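Local coordinates for putative oxidoreductase with NAD(P)-binding Rossmann-fold domain (Clostridium difficile, PDB 3UUW), which is probably an NAD(P)-dependent oxidoreductase of the GFO/IDH/MocA family, though its substrate and reaction are not established, at residues I17-K20 / A21-I25; M55-S59 / I60-A64; E292-K295 / A296-L300. One frame throughout, in Å; residues are numbered along the deposited sequence. Where two conformers were deposited one is given.

Contact 1. Residues I17-K20 / A21-I25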
loop_
_atom_site.group_PDB
_atom_site.type_symbol
_atom_site.label_atom_id
_atom_site.label_comp_id
_atom_site.label_asym_id
_atom_site.label_seq_id
_atom_site.Cartn_x
_atom_site.Cartn_y
_atom_site.Cartn_z
ATOM N N ILE A 17 -8.346 -16.214 26.162
ATOM C CA ILE A 17 -8.050 -14.784 26.281
ATOM C C ILE A 17 -6.956 -14.516 27.321
ATOM O O ILE A 17 -6.012 -13.754 27.082
ATOM C CB ILE A 17 -9.338 -13.989 26.586
ATOM C CG1 ILE A 17 -10.345 -14.160 25.438
ATOM C CG2 ILE A 17 -9.026 -12.560 26.802
ATOM C CD1 ILE A 17 -9.806 -13.768 24.075
ATOM N N ALA A 18 -7.038 -15.155 28.481
ATOM C CA ALA A 18 -5.979 -14.995 29.468
ATOM C C ALA A 18 -4.634 -15.445 28.887
ATOM O O ALA A 18 -3.615 -14.761 29.048
ATOM C CB ALA A 18 -6.286 -15.811 30.747
ATOM N N GLN A 19 -4.655 -16.583 28.196
ATOM C CA GLN A 19 -3.434 -17.164 27.636
ATOM C C GLN A 19 -2.784 -16.328 26.544
ATOM O O GLN A 19 -1.556 -16.324 26.435
ATOM C CB GLN A 19 -3.693 -18.588 27.136
ATOM C CG GLN A 19 -3.889 -19.564 28.289
ATOM C CD GLN A 19 -4.063 -20.967 27.809
ATOM O OE1 GLN A 19 -3.211 -21.501 27.092
ATOM N NE2 GLN A 19 -5.175 -21.563 28.161
ATOM N N LYS A 20 -3.570 -15.634 25.728
ATOM C CA LYS A 20 -2.978 -14.881 24.620
ATOM C C LYS A 20 -2.830 -13.375 24.850
ATOM O O LYS A 20 -1.931 -12.774 24.260
ATOM C CB LYS A 20 -3.758 -15.119 23.313
ATOM C CG LYS A 20 -5.070 -14.389 23.211
ATOM C CD LYS A 20 -5.747 -14.708 21.885
ATOM C CE LYS A 20 -7.060 -13.986 21.748
ATOM N NZ LYS A 20 -7.702 -14.294 20.451
ATOM N N ALA A 21 -3.694 -12.787 25.688
ATOM C CA ALA A 21 -3.759 -11.307 25.876
ATOM C C ALA A 21 -3.249 -10.780 27.194
ATOM O O ALA A 21 -2.970 -9.554 27.299
ATOM C CB ALA A 21 -5.200 -10.819 25.685
ATOM N N TYR A 22 -3.160 -11.651 28.216
ATOM C CA TYR A 22 -2.756 -11.226 29.564
ATOM C C TYR A 22 -1.544 -11.924 30.141
ATOM O O TYR A 22 -0.589 -11.234 30.551
ATOM C CB TYR A 22 -3.938 -11.292 30.523
ATOM C CG TYR A 22 -5.004 -10.312 30.130
ATOM C CD1 TYR A 22 -4.889 -8.972 30.470
ATOM C CD2 TYR A 22 -6.079 -10.697 29.337
ATOM C CE1 TYR A 22 -5.863 -8.046 30.100
ATOM C CE2 TYR A 22 -7.058 -9.783 28.949
ATOM C CZ TYR A 22 -6.939 -8.463 29.318
ATOM O OH TYR A 22 -7.903 -7.539 28.948
ATOM N N LEU A 23 -1.552 -13.264 30.164
ATOM C CA LEU A 23 -0.427 -14.034 30.698
ATOM C C LEU A 23 0.901 -13.617 30.071
ATOM O O LEU A 23 1.891 -13.427 30.812
ATOM C CB LEU A 23 -0.678 -15.551 30.592
ATOM C CG LEU A 23 -1.609 -16.099 31.680
ATOM C CD1 LEU A 23 -2.142 -17.477 31.356
ATOM C CD2 LEU A 23 -0.900 -16.071 33.056
ATOM N N PRO A 24 0.934 -13.407 28.733
ATOM C CA PRO A 24 2.251 -13.062 28.177
ATOM C C PRO A 24 2.866 -11.781 28.729
ATOM O O PRO A 24 4.085 -11.643 28.729
ATOM C CB PRO A 24 1.977 -12.949 26.676
ATOM C CG PRO A 24 0.826 -13.909 26.450
ATOM C CD PRO A 24 -0.048 -13.658 27.649
ATOM N N ILE A 25 2.047 -10.856 29.199
ATOM C CA ILE A 25 2.600 -9.629 29.794
ATOM C C ILE A 25 2.742 -9.726 31.319
ATOM O O ILE A 25 3.782 -9.305 31.889
ATOM C CB ILE A 25 1.824 -8.372 29.350
ATOM C CG1 ILE A 25 0.332 -8.560 29.519
ATOM C CG2 ILE A 25 2.156 -8.050 27.922
ATOM C CD1 ILE A 25 -0.543 -7.496 28.822
#

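Contact 2. Residues M55-S59 / I60-A64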
loop_
_atom_site.group_PDB
_atom_site.type_symbol
_atom_site.label_atom_id
_atom_site.label_comp_id
_atom_site.label_asym_id
_atom_site.label_seq_id
_atom_site.Cartn_x
_atom_site.Cartn_y
_atom_site.Cartn_z
ATOM N N MET A 55 1.997 -20.302 41.429
ATOM C CA MET A 55 1.350 -21.181 42.396
ATOM C C MET A 55 -0.116 -21.383 42.013
ATOM O O MET A 55 -0.848 -20.414 41.859
ATOM C CB MET A 55 1.429 -20.553 43.792
ATOM C CG MET A 55 0.770 -21.363 44.899
ATOM S SD MET A 55 1.557 -22.960 45.180
ATOM C CE MET A 55 3.194 -22.440 45.685
ATOM N N PRO A 56 -0.545 -22.644 41.835
ATOM C CA PRO A 56 -1.970 -22.889 41.572
ATOM C C PRO A 56 -2.779 -22.845 42.870
ATOM O O PRO A 56 -2.318 -23.346 43.916
ATOM C CB PRO A 56 -1.991 -24.296 40.991
ATOM C CG PRO A 56 -0.798 -24.964 41.554
ATOM C CD PRO A 56 0.241 -23.890 41.803
ATOM N N PHE A 57 -3.971 -22.261 42.807
ATOM C CA PHE A 57 -4.886 -22.209 43.950
ATOM C C PHE A 57 -6.136 -23.047 43.649
ATOM O O PHE A 57 -6.528 -23.215 42.497
ATOM C CB PHE A 57 -5.254 -20.764 44.299
ATOM C CG PHE A 57 -4.215 -20.053 45.140
ATOM C CD1 PHE A 57 -2.992 -19.688 44.605
ATOM C CD2 PHE A 57 -4.465 -19.765 46.474
ATOM C CE1 PHE A 57 -2.035 -19.045 45.382
ATOM C CE2 PHE A 57 -3.514 -19.116 47.259
ATOM C CZ PHE A 57 -2.297 -18.758 46.717
ATOM N N ASP A 58 -6.759 -23.568 44.690
ATOM C CA ASP A 58 -7.883 -24.482 44.503
ATOM C C ASP A 58 -9.251 -23.803 44.476
ATOM O O ASP A 58 -10.243 -24.458 44.209
ATOM C CB ASP A 58 -7.856 -25.606 45.538
ATOM C CG ASP A 58 -7.954 -25.105 46.960
ATOM O OD1 ASP A 58 -8.446 -23.978 47.175
ATOM O OD2 ASP A 58 -7.532 -25.857 47.871
ATOM N N SER A 59 -9.295 -22.499 44.738
ATOM C CA SER A 59 -10.561 -21.765 44.696
ATOM C C SER A 59 -10.361 -20.267 44.550
ATOM O O SER A 59 -9.290 -19.738 44.831
ATOM C CB SER A 59 -11.381 -22.016 45.970
ATOM O OG SER A 59 -10.774 -21.408 47.098
ATOM N N ILE A 60 -11.427 -19.605 44.107
ATOM C CA ILE A 60 -11.470 -18.158 43.997
ATOM C C ILE A 60 -11.200 -17.535 45.351
ATOM O O ILE A 60 -10.433 -16.583 45.465
ATOM C CB ILE A 60 -12.872 -17.687 43.519
ATOM C CG1 ILE A 60 -13.072 -18.038 42.057
ATOM C CG2 ILE A 60 -13.042 -16.163 43.724
ATOM C CD1 ILE A 60 -14.552 -18.094 41.633
ATOM N N GLU A 61 -11.831 -18.081 46.387
ATOM C CA GLU A 61 -11.706 -17.506 47.718
ATOM C C GLU A 61 -10.305 -17.618 48.299
ATOM O O GLU A 61 -9.786 -16.640 48.815
ATOM C CB GLU A 61 -12.737 -18.100 48.676
ATOM C CG GLU A 61 -14.172 -17.760 48.330
ATOM C CD GLU A 61 -14.795 -18.635 47.238
ATOM O OE1 GLU A 61 -14.152 -19.608 46.768
ATOM O OE2 GLU A 61 -15.959 -18.338 46.863
ATOM N N SER A 62 -9.684 -18.788 48.199
ATOM C CA SER A 62 -8.341 -18.966 48.747
ATOM C C SER A 62 -7.324 -18.061 48.063
ATOM O O SER A 62 -6.401 -17.565 48.703
ATOM C CB SER A 62 -7.889 -20.424 48.669
ATOM O OG SER A 62 -7.824 -20.885 47.342
ATOM N N LEU A 63 -7.478 -17.855 46.760
ATOM C CA LEU A 63 -6.555 -16.982 46.047
ATOM C C LEU A 63 -6.778 -15.525 46.456
ATOM O O LEU A 63 -5.825 -14.806 46.762
ATOM C CB LEU A 63 -6.716 -17.134 44.537
ATOM C CG LEU A 63 -5.873 -16.213 43.643
ATOM C CD1 LEU A 63 -4.344 -16.385 43.903
ATOM C CD2 LEU A 63 -6.220 -16.470 42.179
ATOM N N ALA A 64 -8.039 -15.099 46.454
ATOM C CA ALA A 64 -8.384 -13.711 46.747
ATOM C C ALA A 64 -7.879 -13.270 48.111
ATOM O O ALA A 64 -7.471 -12.134 48.277
ATOM C CB ALA A 64 -9.884 -13.496 46.644
HETATM O O HOH W 1 -5.610 -23.086 47.378
#

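Contact 3. Residues E292-K295 / A296-L300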
loop_
_atom_site.group_PDB
_atom_site.type_symbol
_atom_site.label_atom_id
_atom_site.label_comp_id
_atom_site.label_asym_id
_atom_site.label_seq_id
_atom_site.Cartn_x
_atom_site.Cartn_y
_atom_site.Cartn_z
ATOM N N GLU A 292 -18.197 4.909 32.942
ATOM C CA GLU A 292 -17.310 4.557 31.826
ATOM C C GLU A 292 -17.262 3.042 31.590
ATOM O O GLU A 292 -17.080 2.594 30.460
ATOM C CB GLU A 292 -15.897 5.110 32.041
ATOM C CG GLU A 292 -15.834 6.618 31.955
ATOM C CD GLU A 292 -16.205 7.131 30.569
ATOM O OE1 GLU A 292 -15.855 6.469 29.581
ATOM O OE2 GLU A 292 -16.851 8.199 30.469
ATOM N N CYS A 293 -17.455 2.252 32.645
ATOM C CA CYS A 293 -17.423 0.792 32.536
ATOM C C CYS A 293 -18.631 0.217 31.798
ATOM O O CYS A 293 -18.565 -0.903 31.302
ATOM C CB CYS A 293 -17.402 0.128 33.937
ATOM S SG CYS A 293 -15.873 0.377 34.860
ATOM N N ILE A 294 -19.731 0.977 31.754
ATOM C CA ILE A 294 -21.013 0.442 31.299
ATOM C C ILE A 294 -21.737 1.304 30.280
ATOM O O ILE A 294 -22.788 0.916 29.817
ATOM C CB ILE A 294 -21.966 0.198 32.525
ATOM C CG1 ILE A 294 -22.074 1.454 33.414
ATOM C CG2 ILE A 294 -21.451 -0.964 33.335
ATOM C CD1 ILE A 294 -23.113 1.323 34.565
ATOM N N LYS A 295 -21.166 2.449 29.897
ATOM C CA LYS A 295 -21.907 3.341 29.007
ATOM C C LYS A 295 -22.113 2.757 27.609
ATOM O O LYS A 295 -23.179 2.934 27.033
ATOM C CB LYS A 295 -21.308 4.735 28.955
ATOM C CG LYS A 295 -19.990 4.904 28.380
ATOM C CD LYS A 295 -19.782 6.452 28.286
ATOM C CE LYS A 295 -18.510 6.846 27.670
ATOM N NZ LYS A 295 -18.366 8.340 27.770
ATOM N N ALA A 296 -21.097 2.079 27.062
ATOM C CA ALA A 296 -21.255 1.419 25.769
ATOM C C ALA A 296 -22.309 0.296 25.889
ATOM O O ALA A 296 -23.193 0.133 25.024
ATOM C CB ALA A 296 -19.919 0.854 25.275
ATOM N N GLN A 297 -22.241 -0.465 26.977
ATOM C CA GLN A 297 -23.196 -1.548 27.191
ATOM C C GLN A 297 -24.638 -1.041 27.315
ATOM O O GLN A 297 -25.563 -1.660 26.795
ATOM C CB GLN A 297 -22.818 -2.356 28.417
ATOM C CG GLN A 297 -23.580 -3.667 28.535
ATOM C CD GLN A 297 -23.154 -4.454 29.753
ATOM O OE1 GLN A 297 -22.292 -4.008 30.521
ATOM N NE2 GLN A 297 -23.772 -5.617 29.950
ATOM N N ARG A 298 -24.793 0.099 27.972
ATOM C CA ARG A 298 -26.090 0.734 28.136
ATOM C C ARG A 298 -26.665 1.082 26.767
ATOM O O ARG A 298 -27.839 0.836 26.506
ATOM C CB ARG A 298 -25.955 1.983 29.017
ATOM C CG ARG A 298 -27.243 2.578 29.437
ATOM C CD ARG A 298 -27.018 3.927 30.147
ATOM N NE ARG A 298 -26.251 3.789 31.381
ATOM C CZ ARG A 298 -26.717 3.276 32.524
ATOM N NH1 ARG A 298 -27.969 2.836 32.622
ATOM N NH2 ARG A 298 -25.918 3.213 33.585
ATOM N N LEU A 299 -25.833 1.608 25.874
ATOM C CA LEU A 299 -26.300 1.956 24.556
ATOM C C LEU A 299 -26.709 0.696 23.811
ATOM O O LEU A 299 -27.746 0.664 23.145
ATOM C CB LEU A 299 -25.218 2.729 23.799
ATOM C CG LEU A 299 -25.545 3.223 22.397
ATOM C CD1 LEU A 299 -26.894 3.916 22.386
ATOM C CD2 LEU A 299 -24.436 4.161 21.934
ATOM N N LEU A 300 -25.923 -0.365 23.952
ATOM C CA LEU A 300 -26.252 -1.646 23.305
ATOM C C LEU A 300 -27.537 -2.290 23.825
ATOM O O LEU A 300 -28.287 -2.886 23.050
ATOM C CB LEU A 300 -25.086 -2.624 23.412
ATOM C CG LEU A 300 -23.853 -2.228 22.593
ATOM C CD1 LEU A 300 -22.686 -3.152 22.879
ATOM C CD2 LEU A 300 -24.195 -2.225 21.109
HETATM O O HOH W 2 -18.292 1.716 28.111
HETATM O O HOH W 3 -19.559 -3.243 30.339
HETATM O O HOH W 4 -19.780 -0.594 28.477
#

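Contact 1. Residues I17-K20 / A21-I25
I17-K20 and A21-I25 meet as successive turns of one helix, 16-26, the first helix of the Rossmann domain, and the turn that joins them is widened. A21 N bonds to I17 O at 2.9 Å in the usual way. One residue on, A18 O receives two amides: Y22 N reaches it from above the carbonyl plane at 3.3 Å, whereas L23 N comes almost straight on at 2.8 Å with an N-H...O angle of 172°. The second, shorter bond spans five residues and marks a pi-type turn. P24 has no amide hydrogen to carry the pattern further; its ring instead sets CD 3.3 Å from Q19 O and CG against K20 O, and the helix kinks here. On one flank I17 and Y22 run alongside each other in the same direction, with I17 CG2 4.0 Å from Y22 CE2, a carbon on the rim of the ring. With chi1 at -61° the CG2 methyl is turned away from the backbone N and onto the flank of the Y22 ring. Q19 and L23 run together likewise, CG of the glutamine against CD1 of the leucine. The Y22 hydroxyl is bonded to Y94 and D96 and its ring stacks on H73, while K20 makes a cation-pi contact with W260 of a second subunit. A18 fits the alanine of a GxGxxA pattern of the Rossmann type. The chemistry implies an uneven turn: A18 O takes two amide donors, whereas the proline ring offers Q19 O and K20 O carbon neighbours in place of an N-H, consistent with the kink.

Contact 2. Residues M55-S59 / I60-A64
The side chains of F57 and L63 stand roughly perpendicular, the leucine laying its CD1 methyl over one face of the phenyl ring. The methyl carbon is 3.8 Å from the ring centroid and 17° off the ring normal, a CH-pi contact displaced toward the rim on the side of F57 CD1. L63 CG is anti to the backbone N, which swings the branch back over the ring; L63 CA meets the same ring at F57 CD2, 3.5 Å away. S62 takes a different approach: its OG lies in the ring plane at the edge, 3.6 Å from F57 CD2. Phenyl face and phenyl edge are thus met by consecutive residues of the helix.

Beside this apolar pair sits a cluster of hydroxyls. S59 occupies the N-cap position, and its OG and the OG of S62 are hydrogen-bonded at 3.0 Å, with either able to donate. Both serines hold OG between backbone N and carbonyl carbon, chi1 near +65° in each, a choice that turns the two oxygens toward each other. D58 brings OD1 to 3.2 Å from S62 OG. Water 1 accepts from D58 N and is also bonded to S62 OG, so it bridges the loop backbone to the first turn. L63 N bonds to S59 O at 3.2 Å, the first i to i+4 bond of the helix.

The short helix 60-64 follows the loop after helix 42-52. M55 and F57 make backbone bonds with A37 of strand 33-38, P56 packs on helix 42-52, I60 and L63 rest on I12 of strand 8-12, and I60, E61 and A64 face helix 79-88.

Contact 3. Residues E292-K295 / A296-L300
C293 O is gripped by two waters that carry its bonding on to Q297: water 3, at 2.7 Å, also donates to Q297 OE1, and water 4 accepts from Q297 N at 2.9 Å. Water 2 works like water 4 one residue earlier, donating to E292 O and accepting from A296 N. Waters 2 and 4 thus link loop carbonyls to helix amides, while water 3 joins C293 O to the Q297 side chain. Direct bonding begins with R298 N, which meets I294 O at 2.8 Å, and continues with L299 N to K295 O. Among the side chains, I294 and R298 cross obliquely, and the methyl CD1 of the isoleucine comes to 3.5 Å from R298 NH2. The arginine leaves its backbone with CG anti to N and then bends at chi3 (-63°), bringing the guanidinium back beside I294, where NH2 forms salt bridges with E107 and E291. K295 is extended beyond CG and reaches back to E292: NZ bonds OE2 on its syn side at 3.1 Å, a salt bridge between residues three apart, while E292 OE1 pairs with R127. Two positive partners would be expected to favour the charged carboxylate. Q297, also extended, hands its NE2 to A100 O. I294, Q297 and R298 touch helix 103-116, and A296 and L300 touch helix 160-179. Taken together, this is a helix N-terminus, that of helix 295-305, with I294 at the N-cap and the amides of A296 and Q297 capped by water.

In the fold
From the N terminus the three contacts follow in series; none nests in or crosses another. Contact 1 lies within helix 16-26, the connection of the beta-alpha-beta unit between strands 8-12 and 33-38. Contact 2, its centre about 19 Å from that of contact 1, lies where the loop after helix 42-52 enters helix 60-64, ahead of strand 69-72. Both belong to the Rossmann-fold part of the chain and lie on the same side of the chain's centre. Contact 3 comes far later, where the loop after helix 269-281 enters helix 295-305. It lies opposite contact 1 across the chain's centre, and its side chains touch Rossmann helix 103-116 and helix 160-179.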